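Local coordinates for protein copper-containing nitrite reductase (Hyphomicrobium denitrificans 1NES1, PDB 6TFO) that probably catalyses the one-electron reduction of nitrite to nitric oxide, using copper centres carried by a homotrimer whose subunits each have three domains, at residues Ala139-Thr144 with Asp181-Tyr186; Gly197-Val202 with Glu294-Gln299; Thr341-Ala346 with Phe431-Gly436. All coordinates share one frame; numbering follows the deposited sequence.

Contact 1 of 3, residues Ala139-Thr144 with Asp181-Tyr186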
ATOM      1  N   ALA C 139      13.466 -11.984 -39.178  1.00 82.61           N
ATOM      2  CA  ALA C 139      13.725 -10.633 -39.753  1.00 85.38           C
ATOM      3  C   ALA C 139      14.163  -9.670 -38.635  1.00 84.06           C
ATOM      4  O   ALA C 139      13.791  -9.903 -37.478  1.00 85.05           O
ATOM      5  CB  ALA C 139      12.500 -10.120 -40.478  1.00 86.24           C
ATOM      6  N   GLU C 140      14.987  -8.670 -38.946  1.00 82.08           N
ATOM      7  CA  GLU C 140      15.338  -7.590 -37.983  1.00 81.82           C
ATOM      8  C   GLU C 140      14.289  -6.488 -38.122  1.00 74.32           C
ATOM      9  O   GLU C 140      13.840  -6.263 -39.244  1.00 80.47           O
ATOM     10  CB  GLU C 140      16.755  -7.053 -38.197  1.00 91.53           C
ATOM     11  CG  GLU C 140      17.483  -6.864 -36.886  1.00 97.15           C
ATOM     12  CD  GLU C 140      18.909  -6.368 -37.009  1.00 99.89           C
ATOM     13  OE1 GLU C 140      19.592  -6.744 -37.984  1.00 95.36           O
ATOM     14  OE2 GLU C 140      19.332  -5.618 -36.112  1.00106.20           O
ATOM     15  N   MET C 141      13.894  -5.858 -37.020  1.00 65.46           N
ATOM     16  CA  MET C 141      12.887  -4.772 -37.044  1.00 67.97           C
ATOM     17  C   MET C 141      13.507  -3.533 -37.684  1.00 65.11           C
ATOM     18  O   MET C 141      14.519  -3.050 -37.205  1.00 70.50           O
ATOM     19  CB  MET C 141      12.393  -4.438 -35.632  1.00 79.07           C
ATOM     20  CG  MET C 141      11.039  -5.058 -35.321  1.00 84.59           C
ATOM     21  SD  MET C 141       9.735  -4.392 -36.398  1.00 95.35           S
ATOM     22  CE  MET C 141       9.236  -2.955 -35.443  1.00 89.11           C
ATOM     23  N   PRO C 142      12.959  -2.988 -38.792  1.00 60.86           N
ATOM     24  CA  PRO C 142      13.464  -1.726 -39.338  1.00 58.49           C
ATOM     25  C   PRO C 142      13.628  -0.662 -38.240  1.00 48.49           C
ATOM     26  O   PRO C 142      12.738  -0.447 -37.509  1.00 44.32           O
ATOM     27  CB  PRO C 142      12.429  -1.294 -40.395  1.00 58.60           C
ATOM     28  CG  PRO C 142      11.344  -2.375 -40.397  1.00 59.36           C
ATOM     29  CD  PRO C 142      11.866  -3.551 -39.596  1.00 58.04           C
ATOM     30  N   SER C 143      14.791  -0.040 -38.145  1.00 51.46           N
ATOM     31  CA  SER C 143      15.115   0.930 -37.073  1.00 56.08           C
ATOM     32  C   SER C 143      14.332   2.225 -37.299  1.00 57.97           C
ATOM     33  O   SER C 143      13.902   2.483 -38.413  1.00 61.83           O
ATOM     34  CB  SER C 143      16.595   1.173 -36.969  1.00 56.55           C
ATOM     35  OG  SER C 143      17.028   2.016 -38.007  1.00 63.33           O
ATOM     36  N   THR C 144      14.167   2.996 -36.235  1.00 59.33           N
ATOM     37  CA  THR C 144      13.363   4.236 -36.136  1.00 53.97           C
ATOM     38  C   THR C 144      14.301   5.427 -35.976  1.00 53.54           C
ATOM     39  O   THR C 144      13.955   6.506 -36.474  1.00 58.28           O
ATOM     40  CB  THR C 144      12.460   4.106 -34.904  1.00 52.40           C
ATOM     41  OG1 THR C 144      11.331   3.398 -35.397  1.00 52.93           O
ATOM     42  CG2 THR C 144      12.054   5.407 -34.240  1.00 54.38           C
ATOM     43  N   ASP C 181      17.967  -0.652 -28.904  1.00 47.56           N
ATOM     44  CA  ASP C 181      17.650  -2.082 -29.160  1.00 48.27           C
ATOM     45  C   ASP C 181      16.718  -2.112 -30.370  1.00 52.02           C
ATOM     46  O   ASP C 181      16.367  -1.023 -30.864  1.00 55.56           O
ATOM     47  CB  ASP C 181      17.082  -2.719 -27.882  1.00 51.67           C
ATOM     48  CG  ASP C 181      17.153  -4.231 -27.750  1.00 46.70           C
ATOM     49  OD1 ASP C 181      17.312  -4.914 -28.785  1.00 49.02           O
ATOM     50  OD2 ASP C 181      17.037  -4.710 -26.595  1.00 42.53           O
ATOM     51  N   ASP C 182      16.346  -3.312 -30.812  1.00 52.16           N
ATOM     52  CA  ASP C 182      15.493  -3.676 -31.968  1.00 55.41           C
ATOM     53  C   ASP C 182      14.274  -2.737 -32.140  1.00 59.60           C
ATOM     54  O   ASP C 182      13.993  -2.312 -33.294  1.00 58.71           O
ATOM     55  CB  ASP C 182      15.096  -5.133 -31.720  1.00 59.92           C
ATOM     56  CG  ASP C 182      14.688  -5.933 -32.935  1.00 68.21           C
ATOM     57  OD1 ASP C 182      15.040  -5.539 -34.067  1.00 71.95           O
ATOM     58  OD2 ASP C 182      13.999  -6.939 -32.728  1.00 74.23           O
ATOM     59  N   LYS C 183      13.533  -2.471 -31.059  1.00 60.31           N
ATOM     60  CA  LYS C 183      12.270  -1.667 -31.067  1.00 59.78           C
ATOM     61  C   LYS C 183      12.301  -0.606 -29.963  1.00 56.08           C
ATOM     62  O   LYS C 183      11.215  -0.158 -29.514  1.00 52.17           O
ATOM     63  CB  LYS C 183      11.043  -2.544 -30.809  1.00 67.88           C
ATOM     64  CG  LYS C 183      10.819  -3.696 -31.780  1.00 77.61           C
ATOM     65  CD  LYS C 183       9.845  -4.729 -31.232  1.00 82.19           C
ATOM     66  CE  LYS C 183       9.725  -5.953 -32.115  1.00 84.68           C
ATOM     67  NZ  LYS C 183       8.386  -6.570 -31.976  1.00 86.18           N
ATOM     68  N   THR C 184      13.494  -0.213 -29.517  1.00 50.12           N
ATOM     69  CA  THR C 184      13.642   0.717 -28.369  1.00 48.22           C
ATOM     70  C   THR C 184      14.702   1.764 -28.696  1.00 48.97           C
ATOM     71  O   THR C 184      15.732   1.428 -29.305  1.00 50.21           O
ATOM     72  CB  THR C 184      13.775  -0.023 -27.025  1.00 46.47           C
ATOM     73  OG1 THR C 184      14.776   0.561 -26.200  1.00 51.42           O
ATOM     74  CG2 THR C 184      14.036  -1.500 -27.177  1.00 42.55           C
ATOM     75  N   THR C 185      14.392   3.014 -28.353  1.00 49.94           N
ATOM     76  CA  THR C 185      15.227   4.202 -28.655  1.00 50.26           C
ATOM     77  C   THR C 185      15.620   4.859 -27.333  1.00 48.43           C
ATOM     78  O   THR C 185      15.139   4.415 -26.280  1.00 47.80           O
ATOM     79  CB  THR C 185      14.505   5.125 -29.642  1.00 48.59           C
ATOM     80  OG1 THR C 185      13.379   5.698 -28.984  1.00 45.59           O
ATOM     81  CG2 THR C 185      14.054   4.399 -30.890  1.00 48.73           C
ATOM     82  N   TYR C 186      16.512   5.846 -27.401  1.00 49.13           N
ATOM     83  CA  TYR C 186      17.125   6.559 -26.254  1.00 41.38           C
ATOM     84  C   TYR C 186      17.779   7.807 -26.831  1.00 40.17           C
ATOM     85  O   TYR C 186      18.131   7.802 -28.005  1.00 43.29           O
ATOM     86  CB  TYR C 186      18.099   5.648 -25.498  1.00 42.22           C
ATOM     87  CG  TYR C 186      18.679   6.228 -24.232  1.00 43.65           C
ATOM     88  CD1 TYR C 186      17.977   6.204 -23.039  1.00 45.82           C
ATOM     89  CD2 TYR C 186      19.941   6.796 -24.213  1.00 46.71           C
ATOM     90  CE1 TYR C 186      18.499   6.753 -21.872  1.00 47.53           C
ATOM     91  CE2 TYR C 186      20.485   7.346 -23.054  1.00 52.06           C
ATOM     92  CZ  TYR C 186      19.766   7.321 -21.867  1.00 50.07           C
ATOM     93  OH  TYR C 186      20.313   7.850 -20.726  1.00 43.76           O
TER
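The carboxylate of Asp182 is met at OD1 by Met141 N, which comes from the syn side and only slightly out of the carboxylate plane, in a bond of 3.2 Å with an N-H...O angle of 149°. Asp182 and Lys183 are the central residues of a type I turn from Asp181 to Thr184, the tip of a beta hairpin joining strands 166-181 and 184-191. Met141 CB touches Asp182 OD1 as well, at 3.3 Å. The carboxylate of Glu140 lies near that of Asp182, their planes turned 43° apart; Glu140 OE2 stands 4.8 Å from Asp182 OD1, close but not in contact. Glu140 OE2 instead forms a salt bridge with Arg340, which probably eases any repulsion between the two acids.

The segment 139-144 belongs to the irregular connection leading from the N-terminal cupredoxin domain into the nitrite reductase core, and it runs alongside the hairpin tip in nearly the same direction. Aspartate suits the turn because its short side chain can offer an acceptor to a neighbouring loop: CG lies opposite the backbone N (chi1 -157°), which carries OD1 out to Met141. Asp182 N is itself bound by Asp181 OD1, steadying the bend.

Beside the polar bond, flexible Met141 folds at both its later torsions and crosses the extended Lys183 at about a right angle. Their aliphatic parts pack together, Met141 CG lying 3.6 Å from Lys183 CE, while Lys183 NZ reaches on to a salt bridge with Asp51 of the N-terminal domain. Further along, Gln179 OE1 accepts a bond from Thr144 N, and the two threonines meet through their methyls, Thr144 CG2 standing 4.0 Å from Thr185 CG2.

Contact 2 of 3, residues Gly197-Val202 with Glu294-Gln299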
ATOM      1  N   GLY C 197      33.076   7.556 -29.133  1.00 42.42           N
ATOM      2  CA  GLY C 197      33.563   8.661 -29.980  1.00 46.17           C
ATOM      3  C   GLY C 197      34.709   8.218 -30.892  1.00 48.94           C
ATOM      4  O   GLY C 197      35.133   7.061 -30.860  1.00 43.90           O
ATOM      5  N   PRO C 198      35.214   9.110 -31.774  1.00 49.27           N
ATOM      6  CA  PRO C 198      36.308   8.755 -32.675  1.00 51.22           C
ATOM      7  C   PRO C 198      37.513   8.216 -31.898  1.00 46.95           C
ATOM      8  O   PRO C 198      37.765   8.724 -30.823  1.00 52.04           O
ATOM      9  CB  PRO C 198      36.628  10.079 -33.383  1.00 51.11           C
ATOM     10  CG  PRO C 198      35.307  10.817 -33.352  1.00 53.69           C
ATOM     11  CD  PRO C 198      34.730  10.480 -31.995  1.00 49.13           C
ATOM     12  N   PHE C 199      38.173   7.184 -32.431  1.00 48.51           N
ATOM     13  CA  PHE C 199      39.491   6.685 -31.956  1.00 52.65           C
ATOM     14  C   PHE C 199      40.576   7.699 -32.367  1.00 46.43           C
ATOM     15  O   PHE C 199      40.810   7.893 -33.554  1.00 44.72           O
ATOM     16  CB  PHE C 199      39.783   5.285 -32.507  1.00 57.16           C
ATOM     17  CG  PHE C 199      40.959   4.590 -31.868  1.00 57.09           C
ATOM     18  CD1 PHE C 199      42.261   4.914 -32.230  1.00 54.65           C
ATOM     19  CD2 PHE C 199      40.759   3.610 -30.907  1.00 57.68           C
ATOM     20  CE1 PHE C 199      43.337   4.270 -31.638  1.00 56.40           C
ATOM     21  CE2 PHE C 199      41.837   2.967 -30.318  1.00 61.41           C
ATOM     22  CZ  PHE C 199      43.122   3.297 -30.683  1.00 58.25           C
ATOM     23  N   LEU C 200      41.170   8.372 -31.391  1.00 45.51           N
ATOM     24  CA  LEU C 200      42.238   9.374 -31.616  1.00 49.67           C
ATOM     25  C   LEU C 200      43.595   8.680 -31.443  1.00 54.97           C
ATOM     26  O   LEU C 200      43.800   7.975 -30.433  1.00 47.74           O
ATOM     27  CB  LEU C 200      42.055  10.528 -30.631  1.00 48.85           C
ATOM     28  CG  LEU C 200      40.663  11.153 -30.618  1.00 49.80           C
ATOM     29  CD1 LEU C 200      40.588  12.261 -29.571  1.00 51.78           C
ATOM     30  CD2 LEU C 200      40.299  11.692 -31.998  1.00 49.25           C
ATOM     31  N   ARG C 201      44.462   8.834 -32.440  1.00 58.77           N
ATOM     32  CA  ARG C 201      45.773   8.136 -32.539  1.00 51.93           C
ATOM     33  C   ARG C 201      46.833   9.191 -32.855  1.00 47.27           C
ATOM     34  O   ARG C 201      46.762   9.823 -33.932  1.00 46.11           O
ATOM     35  CB  ARG C 201      45.717   7.045 -33.614  1.00 51.65           C
ATOM     36  CG  ARG C 201      46.788   5.978 -33.452  1.00 53.19           C
ATOM     37  CD  ARG C 201      46.456   4.740 -34.259  1.00 54.27           C
ATOM     38  NE  ARG C 201      47.341   3.617 -33.944  1.00 50.56           N
ATOM     39  CZ  ARG C 201      47.043   2.331 -34.134  1.00 46.78           C
ATOM     40  NH1 ARG C 201      45.864   1.963 -34.610  1.00 43.99           N
ATOM     41  NH2 ARG C 201      47.928   1.409 -33.816  1.00 49.64           N
ATOM     42  N   VAL C 202      47.721   9.429 -31.903  1.00 42.98           N
ATOM     43  CA  VAL C 202      48.877  10.346 -32.053  1.00 46.32           C
ATOM     44  C   VAL C 202      50.147   9.610 -31.592  1.00 52.56           C
ATOM     45  O   VAL C 202      50.068   8.429 -31.139  1.00 52.49           O
ATOM     46  CB  VAL C 202      48.628  11.649 -31.271  1.00 46.51           C
ATOM     47  CG1 VAL C 202      47.394  12.368 -31.800  1.00 45.57           C
ATOM     48  CG2 VAL C 202      48.539  11.416 -29.761  1.00 47.93           C
ATOM     49  N   GLU C 294      43.423  -4.707 -35.984  1.00 50.27           N
ATOM     50  CA  GLU C 294      43.076  -3.899 -34.793  1.00 50.46           C
ATOM     51  C   GLU C 294      41.564  -3.653 -34.693  1.00 50.52           C
ATOM     52  O   GLU C 294      40.888  -3.506 -35.748  1.00 52.97           O
ATOM     53  CB  GLU C 294      43.807  -2.572 -34.887  1.00 50.81           C
ATOM     54  CG  GLU C 294      45.307  -2.703 -34.889  1.00 48.20           C
ATOM     55  CD  GLU C 294      45.980  -1.359 -34.692  1.00 44.82           C
ATOM     56  OE1 GLU C 294      45.685  -0.430 -35.488  1.00 46.63           O
ATOM     57  OE2 GLU C 294      46.754  -1.233 -33.712  1.00 43.44           O
ATOM     58  N   PHE C 295      41.068  -3.554 -33.458  1.00 49.65           N
ATOM     59  CA  PHE C 295      39.635  -3.328 -33.139  1.00 48.19           C
ATOM     60  C   PHE C 295      39.499  -2.334 -31.981  1.00 50.01           C
ATOM     61  O   PHE C 295      40.360  -2.313 -31.065  1.00 41.28           O
ATOM     62  CB  PHE C 295      38.955  -4.645 -32.782  1.00 46.22           C
ATOM     63  CG  PHE C 295      38.806  -5.605 -33.927  1.00 45.15           C
ATOM     64  CD1 PHE C 295      38.012  -5.281 -35.012  1.00 46.04           C
ATOM     65  CD2 PHE C 295      39.436  -6.839 -33.915  1.00 49.56           C
ATOM     66  CE1 PHE C 295      37.849  -6.173 -36.066  1.00 45.82           C
ATOM     67  CE2 PHE C 295      39.269  -7.732 -34.968  1.00 51.34           C
ATOM     68  CZ  PHE C 295      38.467  -7.400 -36.035  1.00 46.13           C
ATOM     69  N   TYR C 296      38.400  -1.575 -32.033  1.00 49.27           N
ATOM     70  CA  TYR C 296      37.983  -0.514 -31.082  1.00 47.64           C
ATOM     71  C   TYR C 296      36.686  -0.947 -30.383  1.00 46.97           C
ATOM     72  O   TYR C 296      35.640  -1.037 -31.049  1.00 47.20           O
ATOM     73  CB  TYR C 296      37.774   0.764 -31.885  1.00 46.45           C
ATOM     74  CG  TYR C 296      37.433   2.004 -31.109  1.00 43.38           C
ATOM     75  CD1 TYR C 296      37.643   2.117 -29.746  1.00 42.40           C
ATOM     76  CD2 TYR C 296      36.973   3.113 -31.786  1.00 38.83           C
ATOM     77  CE1 TYR C 296      37.380   3.300 -29.080  1.00 41.38           C
ATOM     78  CE2 TYR C 296      36.716   4.301 -31.140  1.00 39.54           C
ATOM     79  CZ  TYR C 296      36.912   4.398 -29.781  1.00 41.26           C
ATOM     80  OH  TYR C 296      36.631   5.587 -29.167  1.00 45.41           O
ATOM     81  N   VAL C 297      36.763  -1.263 -29.091  1.00 44.27           N
ATOM     82  CA  VAL C 297      35.596  -1.689 -28.270  1.00 42.60           C
ATOM     83  C   VAL C 297      35.588  -0.910 -26.944  1.00 46.22           C
ATOM     84  O   VAL C 297      36.636  -0.843 -26.270  1.00 41.94           O
ATOM     85  CB  VAL C 297      35.582  -3.210 -28.050  1.00 42.14           C
ATOM     86  CG1 VAL C 297      34.436  -3.619 -27.137  1.00 41.18           C
ATOM     87  CG2 VAL C 297      35.512  -3.970 -29.368  1.00 41.52           C
ATOM     88  N   MET C 298      34.428  -0.347 -26.585  1.00 45.00           N
ATOM     89  CA  MET C 298      34.218   0.333 -25.288  1.00 41.82           C
ATOM     90  C   MET C 298      32.905  -0.145 -24.656  1.00 45.11           C
ATOM     91  O   MET C 298      31.911  -0.346 -25.386  1.00 41.39           O
ATOM     92  CB  MET C 298      34.218   1.854 -25.449  1.00 41.71           C
ATOM     93  CG  MET C 298      35.581   2.407 -25.783  1.00 40.22           C
ATOM     94  SD  MET C 298      35.773   4.161 -25.370  1.00 40.66           S
ATOM     95  CE  MET C 298      36.312   4.079 -23.664  1.00 40.38           C
ATOM     96  N   GLN C 299      32.928  -0.366 -23.336  1.00 43.33           N
ATOM     97  CA  GLN C 299      31.773  -0.861 -22.547  1.00 42.02           C
ATOM     98  C   GLN C 299      31.217   0.314 -21.754  1.00 40.42           C
ATOM     99  O   GLN C 299      31.999   1.091 -21.179  1.00 42.25           O
ATOM    100  CB  GLN C 299      32.185  -2.015 -21.627  1.00 42.88           C
ATOM    101  CG  GLN C 299      31.127  -2.434 -20.627  1.00 39.14           C
ATOM    102  CD  GLN C 299      31.594  -3.619 -19.830  1.00 40.93           C
ATOM    103  OE1 GLN C 299      32.255  -4.518 -20.357  1.00 40.48           O
ATOM    104  NE2 GLN C 299      31.254  -3.615 -18.548  1.00 38.30           N
TER
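The hydroxyl of Tyr296 donates to Gly197 O across 2.7 Å, reaching the oxygen from above the carbonyl plane. Over one face of the same ring comes Phe199: its CD2 sits 3.6 Å above the ring plane of Tyr296, over the centre, and its CB also lies over the face in a CH-pi contact. This is a T-shaped stack, the edge of Phe199 toward the face of Tyr296, with ring planes at 84°. Tyr296 holds CG opposite its backbone N (chi1 -176°), which sends the ring toward segment 197-202.

Arg201 and Glu294 meet from opposite directions. The guanidinium grips the carboxylate end-on, Arg201 NH1 to Glu294 OE1 at 2.6 Å and Arg201 NH2 to Glu294 OE2 at 2.9 Å, the two planes 36° apart. Arginine suits the place because its two terminal nitrogens can each serve one carboxylate oxygen.

A second shell fixes these groups. Arg201 NE also pairs with Glu283 and Glu294 OE2 with Arg353, so charges alternate through the cluster. Leu279 N bonds to the Tyr296 hydroxyl, and the Phe199 ring meets Phe355. Replacing Tyr296 by a phenylalanine would probably keep the stack but leave Gly197 O and Leu279 N without their shared hydroxyl partner.

Strand 277-283, which carries Leu279, directly follows the type 1 copper ligand Met276. The contact joins the second and third cupredoxin beta-sandwiches of the chain, the core of a copper nitrite reductase subunit.

Contact 3 of 3, residues Thr341-Ala346 with Phe431-Gly436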
ATOM      1  N   THR C 341      24.619  -5.562 -35.837  1.00 54.87           N
ATOM      2  CA  THR C 341      24.811  -4.356 -36.686  1.00 55.63           C
ATOM      3  C   THR C 341      26.278  -4.208 -37.116  1.00 57.52           C
ATOM      4  O   THR C 341      26.488  -3.865 -38.286  1.00 61.89           O
ATOM      5  CB  THR C 341      24.230  -3.103 -36.018  1.00 60.41           C
ATOM      6  OG1 THR C 341      24.610  -3.112 -34.649  1.00 68.98           O
ATOM      7  CG2 THR C 341      22.720  -3.039 -36.112  1.00 66.06           C
ATOM      8  N   HIS C 342      27.259  -4.422 -36.236  1.00 53.43           N
ATOM      9  CA  HIS C 342      28.696  -4.182 -36.544  1.00 51.23           C
ATOM     10  C   HIS C 342      29.580  -5.210 -35.845  1.00 50.54           C
ATOM     11  O   HIS C 342      30.391  -4.856 -34.987  1.00 50.49           O
ATOM     12  CB  HIS C 342      29.098  -2.763 -36.113  1.00 56.50           C
ATOM     13  CG  HIS C 342      28.339  -1.657 -36.768  1.00 60.12           C
ATOM     14  ND1 HIS C 342      28.763  -1.072 -37.930  1.00 61.13           N
ATOM     15  CD2 HIS C 342      27.222  -0.995 -36.402  1.00 58.39           C
ATOM     16  CE1 HIS C 342      27.930  -0.111 -38.268  1.00 63.98           C
ATOM     17  NE2 HIS C 342      26.985  -0.038 -37.338  1.00 60.54           N
ATOM     18  N   PRO C 343      29.483  -6.514 -36.169  1.00 46.25           N
ATOM     19  CA  PRO C 343      30.345  -7.510 -35.536  1.00 50.85           C
ATOM     20  C   PRO C 343      31.801  -7.368 -36.011  1.00 52.84           C
ATOM     21  O   PRO C 343      32.049  -6.614 -36.962  1.00 55.27           O
ATOM     22  CB  PRO C 343      29.718  -8.864 -35.911  1.00 47.92           C
ATOM     23  CG  PRO C 343      28.934  -8.572 -37.167  1.00 47.50           C
ATOM     24  CD  PRO C 343      28.541  -7.103 -37.120  1.00 47.91           C
ATOM     25  N   LEU C 344      32.712  -8.059 -35.314  1.00 49.17           N
ATOM     26  CA  LEU C 344      34.160  -8.148 -35.633  1.00 46.16           C
ATOM     27  C   LEU C 344      34.353  -9.318 -36.609  1.00 52.39           C
ATOM     28  O   LEU C 344      33.744 -10.402 -36.384  1.00 49.87           O
ATOM     29  CB  LEU C 344      34.970  -8.363 -34.349  1.00 44.87           C
ATOM     30  CG  LEU C 344      35.050  -7.176 -33.385  1.00 46.91           C
ATOM     31  CD1 LEU C 344      33.737  -6.959 -32.648  1.00 47.55           C
ATOM     32  CD2 LEU C 344      36.160  -7.380 -32.379  1.00 45.63           C
ATOM     33  N   TYR C 345      35.169  -9.095 -37.650  1.00 56.87           N
ATOM     34  CA  TYR C 345      35.570 -10.093 -38.676  1.00 54.90           C
ATOM     35  C   TYR C 345      37.097 -10.192 -38.716  1.00 54.02           C
ATOM     36  O   TYR C 345      37.791  -9.161 -38.680  1.00 47.16           O
ATOM     37  CB  TYR C 345      34.988  -9.716 -40.040  1.00 58.00           C
ATOM     38  CG  TYR C 345      33.480  -9.739 -40.076  1.00 58.97           C
ATOM     39  CD1 TYR C 345      32.782 -10.941 -40.159  1.00 56.94           C
ATOM     40  CD2 TYR C 345      32.748  -8.559 -39.990  1.00 57.69           C
ATOM     41  CE1 TYR C 345      31.395 -10.969 -40.175  1.00 57.40           C
ATOM     42  CE2 TYR C 345      31.361  -8.572 -39.999  1.00 58.67           C
ATOM     43  CZ  TYR C 345      30.684  -9.777 -40.092  1.00 57.45           C
ATOM     44  OH  TYR C 345      29.323  -9.769 -40.107  1.00 52.96           O
ATOM     45  N   ALA C 346      37.613 -11.417 -38.772  1.00 57.72           N
ATOM     46  CA  ALA C 346      39.063 -11.696 -38.855  1.00 58.05           C
ATOM     47  C   ALA C 346      39.296 -13.057 -39.532  1.00 55.61           C
ATOM     48  O   ALA C 346      38.314 -13.795 -39.732  1.00 54.38           O
ATOM     49  CB  ALA C 346      39.682 -11.625 -37.480  1.00 56.82           C
ATOM     50  N   PHE C 431      30.447 -10.460 -30.981  1.00 48.24           N
ATOM     51  CA  PHE C 431      30.981 -11.568 -31.810  1.00 47.97           C
ATOM     52  C   PHE C 431      32.232 -11.121 -32.582  1.00 50.37           C
ATOM     53  O   PHE C 431      32.272 -10.008 -33.175  1.00 52.80           O
ATOM     54  CB  PHE C 431      29.885 -12.082 -32.729  1.00 44.65           C
ATOM     55  CG  PHE C 431      28.728 -12.723 -32.019  1.00 46.02           C
ATOM     56  CD1 PHE C 431      28.907 -13.350 -30.794  1.00 51.92           C
ATOM     57  CD2 PHE C 431      27.466 -12.734 -32.596  1.00 42.22           C
ATOM     58  CE1 PHE C 431      27.843 -13.960 -30.149  1.00 53.22           C
ATOM     59  CE2 PHE C 431      26.405 -13.352 -31.956  1.00 46.00           C
ATOM     60  CZ  PHE C 431      26.591 -13.965 -30.737  1.00 51.56           C
ATOM     61  N   LEU C 432      33.255 -11.970 -32.520  1.00 51.29           N
ATOM     62  CA  LEU C 432      34.422 -11.980 -33.438  1.00 51.51           C
ATOM     63  C   LEU C 432      34.271 -13.214 -34.326  1.00 52.79           C
ATOM     64  O   LEU C 432      34.478 -14.355 -33.805  1.00 48.43           O
ATOM     65  CB  LEU C 432      35.716 -12.025 -32.620  1.00 51.15           C
ATOM     66  CG  LEU C 432      36.999 -12.288 -33.405  1.00 53.06           C
ATOM     67  CD1 LEU C 432      37.153 -11.320 -34.570  1.00 55.86           C
ATOM     68  CD2 LEU C 432      38.193 -12.184 -32.481  1.00 52.45           C
ATOM     69  N   ASN C 433      33.876 -12.984 -35.583  1.00 47.07           N
ATOM     70  CA  ASN C 433      33.567 -14.042 -36.572  1.00 49.23           C
ATOM     71  C   ASN C 433      34.846 -14.355 -37.359  1.00 54.95           C
ATOM     72  O   ASN C 433      35.464 -13.406 -37.900  1.00 55.78           O
ATOM     73  CB  ASN C 433      32.397 -13.623 -37.458  1.00 50.03           C
ATOM     74  CG  ASN C 433      31.136 -13.373 -36.653  1.00 47.31           C
ATOM     75  OD1 ASN C 433      30.716 -14.220 -35.875  1.00 47.08           O
ATOM     76  ND2 ASN C 433      30.526 -12.213 -36.828  1.00 47.37           N
ATOM     77  N   VAL C 434      35.243 -15.630 -37.372  1.00 54.30           N
ATOM     78  CA  VAL C 434      36.503 -16.137 -37.982  1.00 50.66           C
ATOM     79  C   VAL C 434      36.183 -17.469 -38.675  1.00 57.62           C
ATOM     80  O   VAL C 434      36.099 -18.495 -37.961  1.00 49.44           O
ATOM     81  CB  VAL C 434      37.593 -16.318 -36.909  1.00 52.45           C
ATOM     82  CG1 VAL C 434      38.940 -16.677 -37.522  1.00 56.22           C
ATOM     83  CG2 VAL C 434      37.737 -15.095 -36.019  1.00 55.71           C
ATOM     84  N   ASP C 435      35.996 -17.484 -40.003  1.00 65.25           N
ATOM     85  CA  ASP C 435      35.631 -18.743 -40.720  1.00 73.30           C
ATOM     86  C   ASP C 435      36.871 -19.658 -40.798  1.00 77.08           C
ATOM     87  O   ASP C 435      38.038 -19.176 -40.906  1.00 80.46           O
ATOM     88  CB  ASP C 435      34.910 -18.513 -42.051  1.00 78.49           C
ATOM     89  CG  ASP C 435      35.760 -17.862 -43.117  1.00 86.56           C
ATOM     90  OD1 ASP C 435      36.630 -17.050 -42.752  1.00103.69           O
ATOM     91  OD2 ASP C 435      35.545 -18.176 -44.298  1.00 92.29           O
ATOM     92  N   GLY C 436      36.605 -20.960 -40.692  1.00 73.06           N
ATOM     93  CA  GLY C 436      37.594 -22.057 -40.622  1.00 74.65           C
ATOM     94  C   GLY C 436      36.876 -23.356 -40.276  1.00 75.35           C
ATOM     95  O   GLY C 436      35.713 -23.318 -39.900  1.00 76.08           O
TER
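Leu344 O receives the shortest hydrogen bond of this contact, from Asn433 N at 2.7 Å and almost straight (176° at the hydrogen), and Leu432 CA approaches the same oxygen in a CA-H...O contact. This is parallel beta pairing: the short strand 344-345, at the edge of its sheet within the chain, adds to strand 430-434 in the C-terminal cupredoxin domain. Leu344 N bonds to Phe431 O at 2.9 Å, and Ala346 N to Asn433 O at 3.1 Å, so Leu344 uses both its N-H and its carbonyl toward the partner strand.

Side chains divide between the two faces. On one, Leu432 swings CG opposite its backbone N (chi1 170°), and its CD1 then touches Leu344 CB at 3.7 Å and Ala346 CB at 3.9 Å. Leucines suit this buried side, where Leu344 also packs on Phe295 of strand 293-302, in the other sheet of the sandwich; the small methyl of Ala346 also touches Leu408.

The other face is more polar. Asn433 and Tyr345 lie side by side and point the same way, amide and ring planes 46° apart, so the ring meets the amide obliquely. Tyr345 CE1 is 3.7 Å from Asn433 ND2. The aromatic ring gives the asparagine amide an apolar neighbour at this exposed position. Before the strand, Pro343 follows His342, the first residue past helix 337-341. Proline has no N-H to give, and the pairing begins at Leu344 N; Pro343 CB rests 3.6 Å from Asn433 ND2.

How the contacts relate
The three contacts follow one another along the chain, each closing before the next opens. Contacts 2 and 3 have centres about 17 Å apart and touch through Phe295, whose first side-chain bond leads away from segment 197-202: Phe295 CG lies 3.5 Å from Leu344 CD2, joining the two sheets of the C-terminal sandwich. Contact 1 touches contact 3 more loosely, Glu140 OE2 lying 4.3 Å from Thr341 CG2. Contacts 1 and 2 remain apart, their nearest atoms about 13 Å from each other. From Gly197 of contact 2 to a bound copper is about 12 Å, and from the Phe431 side chain of contact 3 about 13 Å; contact 1 lies at the junction with the N-terminal domain.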